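Local coordinates for protein GCN5 like acetylase + bromodomain (Cryptosporidium parvum, PDB 4LDF) that is a bromodomain-containing, GCN5-family acetyltransferase that probably acetylates histone H3, represented here by its bromodomain, a module that typically recognises acetylated lysine, at residues 53-59 / 77-81; 70-75 / 110-115; 82-86 / 99-103. All coordinates share one frame; numbering follows the deposited sequence.

Contact 1. Residues 53-59 / 77-81; sequences PTDIQTM and ELKRM
The backbone of residues 53-59 comes closest to that of 77-81 at Thr54 and Met81, whose CA atoms are 5.6 Å apart, and has diverged to 8.0 Å between the CA atoms of Met59 and Leu78. In the bromodomain four-helix bundle this is where the long loop that follows the first helix ends and helix 56-64 begins, laid against the middle of helix 71-88. Thr54 carries the polar part. Its OG1, turned away from the backbone N (chi1 -167°), donates to Glu77 OE1 at 2.7 Å, meeting the anti side of that oxygen 25° out of the carboxylate plane. The same torsion places CG2 over the helix, 3.7 Å from Met81 CB. Lys62 makes a salt bridge to Glu77 OE1 and Tyr68 OH bonds to OE2, so each oxygen of this buried carboxylate has a polar partner and its charge is probably well balanced. Met59 runs past Glu77 in the opposite direction, with SD 3.6 Å from Glu77 CG. Its chain then bends at the last torsion and brings CE within 3.6 Å of Met81 SD and close to Leu78 CD1. Ile56, in the first turn of helix 56-64, brings CG1 up to Met81 SD, and Phe34 of the long loop packs on both Ile56 and Met81. Asp55 is the N-cap of helix 56-64, and its carboxylate caps the first turn. OD1 accepts from Thr58 N at 3.0 Å with an N-H...O angle of 154°, the amide lying well above the carboxylate plane. The second oxygen is met on the syn side but tilted out of the carboxylate plane, where Thr58 OG1 donates to Asp55 OD2 over 2.6 Å.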
loop_
_atom_site.group_PDB
_atom_site.type_symbol
_atom_site.label_atom_id
_atom_site.label_comp_id
_atom_site.label_asym_id
_atom_site.label_seq_id
_atom_site.Cartn_x
_atom_site.Cartn_y
_atom_site.Cartn_z
ATOM N N PRO A 53 -7.057 -1.857 8.601
ATOM C CA PRO A 53 -5.786 -1.215 8.249
ATOM C C PRO A 53 -4.901 -2.128 7.404
ATOM O O PRO A 53 -5.079 -3.352 7.391
ATOM C CB PRO A 53 -5.151 -0.920 9.615
ATOM C CG PRO A 53 -5.658 -1.982 10.496
ATOM C CD PRO A 53 -7.057 -2.287 10.020
ATOM N N THR A 54 -3.958 -1.513 6.695
ATOM C CA THR A 54 -2.935 -2.169 5.901
ATOM C C THR A 54 -1.786 -1.196 5.729
ATOM O O THR A 54 -1.931 -0.010 6.034
ATOM C CB THR A 54 -3.493 -2.800 4.599
ATOM O OG1 THR A 54 -2.484 -3.664 4.063
ATOM C CG2 THR A 54 -3.903 -1.763 3.559
ATOM N N ASP A 55 -0.652 -1.692 5.229
ATOM C CA ASP A 55 0.578 -0.926 5.033
ATOM C C ASP A 55 1.497 -1.719 4.104
ATOM O O ASP A 55 1.207 -2.881 3.784
ATOM C CB ASP A 55 1.277 -0.674 6.390
ATOM C CG ASP A 55 1.597 -1.970 7.129
ATOM O OD1 ASP A 55 2.729 -2.458 6.997
ATOM O OD2 ASP A 55 0.694 -2.505 7.812
ATOM N N ILE A 56 2.605 -1.095 3.679
ATOM C CA ILE A 56 3.559 -1.721 2.747
ATOM C C ILE A 56 4.225 -2.990 3.281
ATOM O O ILE A 56 4.358 -3.954 2.523
ATOM C CB ILE A 56 4.543 -0.694 2.137
ATOM C CG1 ILE A 56 3.756 0.367 1.318
ATOM C CG2 ILE A 56 5.635 -1.393 1.251
ATOM C CD1 ILE A 56 4.502 1.693 1.006
ATOM N N GLN A 57 4.605 -3.005 4.579
ATOM C CA GLN A 57 5.274 -4.135 5.221
ATOM C C GLN A 57 4.322 -5.340 5.274
ATOM O O GLN A 57 4.749 -6.460 4.981
ATOM C CB GLN A 57 5.779 -3.708 6.623
ATOM C CG GLN A 57 6.506 -4.764 7.442
ATOM C CD GLN A 57 6.755 -4.255 8.850
ATOM O OE1 GLN A 57 5.963 -4.483 9.776
ATOM N NE2 GLN A 57 7.827 -3.497 9.028
ATOM N N THR A 58 3.027 -5.096 5.590
ATOM C CA THR A 58 1.977 -6.117 5.642
ATOM C C THR A 58 1.800 -6.730 4.236
ATOM O O THR A 58 1.825 -7.950 4.109
ATOM C CB THR A 58 0.669 -5.523 6.220
ATOM O OG1 THR A 58 0.894 -5.136 7.576
ATOM C CG2 THR A 58 -0.519 -6.489 6.144
ATOM N N MET A 59 1.638 -5.890 3.198
ATOM C CA MET A 59 1.469 -6.349 1.813
ATOM C C MET A 59 2.716 -7.063 1.271
ATOM O O MET A 59 2.570 -8.069 0.577
ATOM C CB MET A 59 0.987 -5.215 0.903
ATOM C CG MET A 59 -0.432 -4.764 1.229
ATOM S SD MET A 59 -1.124 -3.477 0.176
ATOM C CE MET A 59 -0.178 -2.062 0.672
ATOM N N GLU A 77 -6.591 -4.125 -1.694
ATOM C CA GLU A 77 -5.822 -3.838 -0.494
ATOM C C GLU A 77 -4.963 -2.588 -0.683
ATOM O O GLU A 77 -4.918 -1.747 0.206
ATOM C CB GLU A 77 -4.918 -5.027 -0.127
ATOM C CG GLU A 77 -4.321 -4.852 1.263
ATOM C CD GLU A 77 -3.779 -6.095 1.931
ATOM O OE1 GLU A 77 -3.431 -6.015 3.133
ATOM O OE2 GLU A 77 -3.720 -7.153 1.263
ATOM N N LEU A 78 -4.251 -2.489 -1.826
ATOM C CA LEU A 78 -3.424 -1.321 -2.114
ATOM C C LEU A 78 -4.299 -0.073 -2.204
ATOM O O LEU A 78 -3.904 0.964 -1.667
ATOM C CB LEU A 78 -2.571 -1.504 -3.392
ATOM C CG LEU A 78 -1.691 -0.303 -3.796
ATOM C CD1 LEU A 78 -0.619 -0.008 -2.738
ATOM C CD2 LEU A 78 -1.074 -0.520 -5.165
ATOM N N LYS A 79 -5.482 -0.163 -2.861
ATOM C CA LYS A 79 -6.404 0.982 -2.944
ATOM C C LYS A 79 -6.875 1.370 -1.543
ATOM O O LYS A 79 -6.891 2.558 -1.220
ATOM C CB LYS A 79 -7.620 0.709 -3.849
ATOM C CG LYS A 79 -8.351 2.001 -4.187
ATOM C CD LYS A 79 -9.730 1.778 -4.731
ATOM C CE LYS A 79 -10.336 3.088 -5.187
ATOM N NZ LYS A 79 -10.905 3.878 -4.053
ATOM N N ARG A 80 -7.255 0.360 -0.723
ATOM C CA ARG A 80 -7.675 0.499 0.673
ATOM C C ARG A 80 -6.582 1.213 1.491
ATOM O O ARG A 80 -6.914 2.064 2.311
ATOM C CB ARG A 80 -8.020 -0.887 1.278
ATOM C CG ARG A 80 -8.290 -0.861 2.809
ATOM C CD ARG A 80 -9.198 -1.972 3.334
ATOM N NE ARG A 80 -8.915 -3.289 2.754
ATOM C CZ ARG A 80 -7.975 -4.127 3.182
ATOM N NH1 ARG A 80 -7.814 -5.305 2.597
ATOM N NH2 ARG A 80 -7.189 -3.793 4.200
ATOM N N MET A 81 -5.278 0.917 1.236
ATOM C CA MET A 81 -4.218 1.635 1.957
ATOM C C MET A 81 -4.358 3.171 1.753
ATOM O O MET A 81 -4.284 3.930 2.724
ATOM C CB MET A 81 -2.822 1.170 1.515
ATOM C CG MET A 81 -1.723 1.683 2.431
ATOM S SD MET A 81 -0.067 1.317 1.841
ATOM C CE MET A 81 0.031 2.459 0.391
#

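Contact 2. Residues 70-75 / 110-115; sequences TLSEFS and LQTIQE
Leu71 N donates to Glu115 OE2 over 2.7 Å, an almost straight bond (168°) that uses the anti lone pair of the carboxylate oxygen. A water reinforces it: it accepts from Ser72 N at 2.8 Å and donates to Glu115 OE2 at 2.6 Å. One oxygen thus serves, directly and through water, two successive amides at the start of helix 71-88, where the helix dipole would probably stabilise its negative charge. The Glu115 chain, extended beyond CG, lies alongside Thr70 and points the same way.

Beyond this polar end, further along helix 71-88, the contact is apolar. Leu71 CG is swung away from its backbone N (chi1 176°), which sends the isobutyl group across to the other segment. There CD1 meets Ile113 CG2 at 3.7 Å, the two side chains crossing at about a right angle, and CD2 faces the carbonyl oxygens of Leu110 and Ile113. Leu110 divides its methyls between two neighbours on the helix: CD1 sits at the edge of the Phe74 ring, 3.7 Å from CE2, whereas CD2 is 3.9 Å from Ser75 CB.

In the next shell, a type I turn from Leu110 to Ile113 redirects the chain so that Ile113 and Glu115 both approach the helix. The Phe74 ring meets Tyr68 edge-to-face and packs on Ile18, Leu21 and Leu22 of helix 14-27, which probably fix its place, and Gln17 bonds to Gln114 N. The arrangement closes the end of a bromodomain four-helix bundle, the C-terminal tail folding back from helix 93-110 onto the start of helix 71-88.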
loop_
_atom_site.group_PDB
_atom_site.type_symbol
_atom_site.label_atom_id
_atom_site.label_comp_id
_atom_site.label_asym_id
_atom_site.label_seq_id
_atom_site.Cartn_x
_atom_site.Cartn_y
_atom_site.Cartn_z
ATOM N N THR A 70 -5.167 -13.738 -6.509
ATOM C CA THR A 70 -5.503 -12.966 -7.711
ATOM C C THR A 70 -4.909 -11.571 -7.608
ATOM O O THR A 70 -4.562 -11.132 -6.505
ATOM C CB THR A 70 -7.034 -12.886 -7.948
ATOM O OG1 THR A 70 -7.667 -12.161 -6.889
ATOM C CG2 THR A 70 -7.696 -14.252 -8.181
ATOM N N LEU A 71 -4.793 -10.871 -8.748
ATOM C CA LEU A 71 -4.345 -9.476 -8.749
ATOM C C LEU A 71 -5.390 -8.582 -8.018
ATOM O O LEU A 71 -4.987 -7.722 -7.232
ATOM C CB LEU A 71 -4.066 -8.959 -10.175
ATOM C CG LEU A 71 -3.670 -7.454 -10.291
ATOM C CD1 LEU A 71 -2.412 -7.108 -9.450
ATOM C CD2 LEU A 71 -3.499 -7.039 -11.722
ATOM N N SER A 72 -6.713 -8.845 -8.226
ATOM C CA SER A 72 -7.812 -8.082 -7.600
ATOM C C SER A 72 -7.692 -7.977 -6.082
ATOM O O SER A 72 -7.876 -6.887 -5.531
ATOM C CB SER A 72 -9.192 -8.614 -8.012
ATOM O OG SER A 72 -9.323 -9.999 -7.730
ATOM N N GLU A 73 -7.329 -9.090 -5.426
ATOM C CA GLU A 73 -7.103 -9.182 -3.978
ATOM C C GLU A 73 -6.055 -8.146 -3.547
ATOM O O GLU A 73 -6.277 -7.425 -2.575
ATOM C CB GLU A 73 -6.595 -10.595 -3.606
ATOM C CG GLU A 73 -7.677 -11.658 -3.578
ATOM C CD GLU A 73 -7.253 -13.055 -3.146
ATOM O OE1 GLU A 73 -6.051 -13.274 -2.876
ATOM O OE2 GLU A 73 -8.138 -13.938 -3.087
ATOM N N PHE A 74 -4.927 -8.045 -4.299
ATOM C CA PHE A 74 -3.879 -7.084 -3.969
ATOM C C PHE A 74 -4.297 -5.641 -4.298
ATOM O O PHE A 74 -4.104 -4.750 -3.470
ATOM C CB PHE A 74 -2.539 -7.447 -4.648
ATOM C CG PHE A 74 -1.544 -6.322 -4.523
ATOM C CD1 PHE A 74 -1.019 -5.969 -3.279
ATOM C CD2 PHE A 74 -1.179 -5.567 -5.635
ATOM C CE1 PHE A 74 -0.158 -4.877 -3.149
ATOM C CE2 PHE A 74 -0.346 -4.458 -5.498
ATOM C CZ PHE A 74 0.170 -4.131 -4.255
ATOM N N SER A 75 -4.840 -5.408 -5.503
ATOM C CA SER A 75 -5.265 -4.064 -5.931
ATOM C C SER A 75 -6.330 -3.452 -5.013
ATOM O O SER A 75 -6.282 -2.245 -4.775
ATOM C CB SER A 75 -5.673 -4.037 -7.403
ATOM O OG SER A 75 -6.674 -4.992 -7.702
ATOM N N LEU A 110 0.863 -1.072 -11.589
ATOM C CA LEU A 110 -0.191 -2.032 -11.208
ATOM C C LEU A 110 -0.843 -2.696 -12.436
ATOM O O LEU A 110 -1.216 -3.855 -12.358
ATOM C CB LEU A 110 -1.250 -1.327 -10.318
ATOM C CG LEU A 110 -2.334 -2.167 -9.642
ATOM C CD1 LEU A 110 -1.745 -3.151 -8.640
ATOM C CD2 LEU A 110 -3.322 -1.282 -8.927
ATOM N N GLN A 111 -0.923 -1.978 -13.571
ATOM C CA GLN A 111 -1.501 -2.478 -14.839
ATOM C C GLN A 111 -0.646 -3.580 -15.453
ATOM O O GLN A 111 -1.180 -4.396 -16.199
ATOM C CB GLN A 111 -1.673 -1.339 -15.893
ATOM C CG GLN A 111 -2.318 -0.039 -15.388
ATOM C CD GLN A 111 -3.641 -0.276 -14.723
ATOM O OE1 GLN A 111 -4.533 -0.932 -15.282
ATOM N NE2 GLN A 111 -3.771 0.181 -13.484
ATOM N N THR A 112 0.677 -3.576 -15.169
ATOM C CA THR A 112 1.638 -4.535 -15.750
ATOM C C THR A 112 1.711 -5.886 -15.010
ATOM O O THR A 112 2.351 -6.804 -15.510
ATOM C CB THR A 112 3.040 -3.906 -15.919
ATOM O OG1 THR A 112 3.696 -3.829 -14.647
ATOM C CG2 THR A 112 3.007 -2.535 -16.585
ATOM N N ILE A 113 1.095 -5.998 -13.825
ATOM C CA ILE A 113 1.160 -7.231 -13.029
ATOM C C ILE A 113 0.399 -8.355 -13.723
ATOM O O ILE A 113 -0.808 -8.233 -13.958
ATOM C CB ILE A 113 0.723 -7.029 -11.539
ATOM C CG1 ILE A 113 1.441 -5.836 -10.823
ATOM C CG2 ILE A 113 0.818 -8.334 -10.737
ATOM C CD1 ILE A 113 3.010 -5.859 -10.726
ATOM N N GLN A 114 1.120 -9.438 -14.056
ATOM C CA GLN A 114 0.590 -10.614 -14.743
ATOM C C GLN A 114 0.185 -11.715 -13.764
ATOM O O GLN A 114 1.001 -12.138 -12.943
ATOM C CB GLN A 114 1.629 -11.145 -15.752
ATOM N N GLU A 115 -1.063 -12.211 -13.887
ATOM C CA GLU A 115 -1.582 -13.303 -13.049
ATOM C C GLU A 115 -1.012 -14.639 -13.526
ATOM O O GLU A 115 -1.291 -15.057 -14.652
ATOM C CB GLU A 115 -3.116 -13.365 -13.083
ATOM C CG GLU A 115 -3.839 -12.234 -12.378
ATOM C CD GLU A 115 -5.269 -12.564 -11.991
ATOM O OE1 GLU A 115 -5.931 -13.360 -12.697
ATOM O OE2 GLU A 115 -5.729 -12.019 -10.967
HETATM O O HOH W 1 -7.577 -10.364 -10.358
#

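Contact 3. Residues 82-86 / 99-103; sequences FDNCR and ANQLE
Phe82 and Arg86 of one helix face Ala99, Asn100 and Glu103 of another, in the antiparallel pair formed by the last two helices of the bromodomain bundle; the local axes are 10.1 Å apart and their directions differ by 166°. Arg86 is the main donor. Its NH2 gives a salt bridge to Glu103 OE2 at 2.8 Å, fairly straight (163°) and only 3° out of the guanidinium plane, with the oxygen met nearly end-on. NH2 also bonds to Asp83 OD1, one turn earlier on its own helix, at 3.1 Å. The arginine therefore links two acids whose like charges it probably offsets, and the two in-plane bonds should restrain the rotation of its head group. NH1 is held less firmly, by weak bonds to Asn100 OD1 at 2.8 Å and to Glu103 OE2 at 3.3 Å. Lys79 makes a salt bridge to Asp83 OD2, so both oxygens of that acid are engaged.

Inward from this network the chemistry turns apolar. The extended Glu103 chain passes over the Phe82 ring, its CB 4.0 Å from the centroid in a CH-pi contact. Cys85 SG lies near Ala99 CB, and the cysteine side chain is about 4 Å from a bound glycerol, probably from the crystallisation liquor. Phe82 CD1 is 3.9 Å from Ala99 CB, and Phe82 CE1 meets Leu102 CB, the side chains crossing at about a right angle, at 3.7 Å.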
loop_
_atom_site.group_PDB
_atom_site.type_symbol
_atom_site.label_atom_id
_atom_site.label_comp_id
_atom_site.label_asym_id
_atom_site.label_seq_id
_atom_site.Cartn_x
_atom_site.Cartn_y
_atom_site.Cartn_z
ATOM N N PHE A 82 -4.560 3.605 0.509
ATOM C CA PHE A 82 -4.703 5.041 0.187
ATOM C C PHE A 82 -6.039 5.634 0.681
ATOM O O PHE A 82 -6.068 6.756 1.207
ATOM C CB PHE A 82 -4.476 5.278 -1.305
ATOM C CG PHE A 82 -3.062 4.972 -1.750
ATOM C CD1 PHE A 82 -1.984 5.706 -1.254
ATOM C CD2 PHE A 82 -2.814 4.000 -2.714
ATOM C CE1 PHE A 82 -0.676 5.430 -1.671
ATOM C CE2 PHE A 82 -1.514 3.759 -3.166
ATOM C CZ PHE A 82 -0.456 4.476 -2.644
ATOM N N ASP A 83 -7.116 4.832 0.587
ATOM C CA ASP A 83 -8.450 5.192 1.045
ATOM C C ASP A 83 -8.493 5.405 2.560
ATOM O O ASP A 83 -9.056 6.409 3.002
ATOM C CB ASP A 83 -9.499 4.160 0.579
ATOM C CG ASP A 83 -9.901 4.286 -0.886
ATOM O OD1 ASP A 83 -9.651 5.359 -1.489
ATOM O OD2 ASP A 83 -10.497 3.334 -1.418
ATOM N N ASN A 84 -7.861 4.501 3.336
ATOM C CA ASN A 84 -7.734 4.563 4.808
ATOM C C ASN A 84 -7.062 5.856 5.225
ATOM O O ASN A 84 -7.570 6.524 6.115
ATOM C CB ASN A 84 -6.916 3.374 5.362
ATOM C CG ASN A 84 -7.647 2.059 5.401
ATOM O OD1 ASN A 84 -8.857 1.988 5.204
ATOM N ND2 ASN A 84 -6.927 0.988 5.695
ATOM N N CYS A 85 -5.939 6.218 4.560
ATOM C CA CYS A 85 -5.180 7.434 4.848
ATOM C C CYS A 85 -6.062 8.657 4.720
ATOM O O CYS A 85 -6.157 9.453 5.673
ATOM C CB CYS A 85 -3.946 7.546 3.955
ATOM S SG CYS A 85 -2.860 8.945 4.370
ATOM N N ARG A 86 -6.752 8.770 3.547
ATOM C CA ARG A 86 -7.653 9.871 3.191
ATOM C C ARG A 86 -8.886 9.918 4.079
ATOM O O ARG A 86 -9.337 11.009 4.399
ATOM C CB ARG A 86 -7.999 9.856 1.693
ATOM C CG ARG A 86 -6.796 10.263 0.788
ATOM C CD ARG A 86 -7.175 10.399 -0.678
ATOM N NE ARG A 86 -7.583 9.106 -1.233
ATOM C CZ ARG A 86 -6.876 8.383 -2.095
ATOM N NH1 ARG A 86 -5.731 8.854 -2.593
ATOM N NH2 ARG A 86 -7.318 7.198 -2.488
ATOM N N ALA A 99 -0.867 10.451 -0.387
ATOM C CA ALA A 99 -1.749 9.368 -0.828
ATOM C C ALA A 99 -2.166 9.496 -2.290
ATOM O O ALA A 99 -2.150 8.487 -2.994
ATOM C CB ALA A 99 -2.984 9.279 0.061
ATOM N N ASN A 100 -2.558 10.719 -2.733
ATOM C CA ASN A 100 -2.985 11.055 -4.100
ATOM C C ASN A 100 -1.790 10.960 -5.069
ATOM O O ASN A 100 -1.894 10.333 -6.127
ATOM C CB ASN A 100 -3.614 12.482 -4.130
ATOM C CG ASN A 100 -5.008 12.566 -3.533
ATOM O OD1 ASN A 100 -5.653 11.567 -3.271
ATOM N ND2 ASN A 100 -5.526 13.760 -3.348
ATOM N N GLN A 101 -0.648 11.539 -4.664
ATOM C CA GLN A 101 0.605 11.522 -5.415
ATOM C C GLN A 101 1.096 10.096 -5.626
ATOM O O GLN A 101 1.369 9.726 -6.762
ATOM C CB GLN A 101 1.679 12.365 -4.700
ATOM C CG GLN A 101 3.026 12.345 -5.427
ATOM C CD GLN A 101 4.141 12.957 -4.638
ATOM O OE1 GLN A 101 4.256 12.767 -3.427
ATOM N NE2 GLN A 101 5.029 13.652 -5.331
ATOM N N LEU A 102 1.125 9.272 -4.555
ATOM C CA LEU A 102 1.648 7.914 -4.644
ATOM C C LEU A 102 0.754 6.965 -5.396
ATOM O O LEU A 102 1.268 6.079 -6.054
ATOM C CB LEU A 102 2.041 7.339 -3.277
ATOM C CG LEU A 102 2.998 8.148 -2.397
ATOM C CD1 LEU A 102 2.833 7.778 -0.968
ATOM C CD2 LEU A 102 4.410 7.953 -2.796
ATOM N N GLU A 103 -0.576 7.120 -5.282
ATOM C CA GLU A 103 -1.524 6.258 -5.994
ATOM C C GLU A 103 -1.390 6.482 -7.493
ATOM O O GLU A 103 -1.285 5.511 -8.239
ATOM C CB GLU A 103 -2.961 6.511 -5.510
ATOM C CG GLU A 103 -3.939 5.446 -5.967
ATOM C CD GLU A 103 -5.374 5.677 -5.545
ATOM O OE1 GLU A 103 -6.284 5.474 -6.378
ATOM O OE2 GLU A 103 -5.583 6.147 -4.408
#

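In the fold
Helix 71-88 supplies one side of all three contacts: its first turn to contact 2, its middle to contact 1 and the next turns to contact 3. Contact 1 is the most central, its centre about 4 Å from the centre of the chain, and largely buried; its polar groups pair off beside the packed side chains of Met59 and Met81. Contacts 2 and 3, centred about 13 and 9 Å from that point, are partly buried, each with an apolar inner side and a charged outer one: a carboxylate serving helix amides with water in contact 2, a salt-bridge network in contact 3. Contacts 1 and 2 touch where Met59 SD meets Phe74 CE1 at 3.7 Å, while Asn84 ND2 packs on Pro53 CA between contacts 3 and 1.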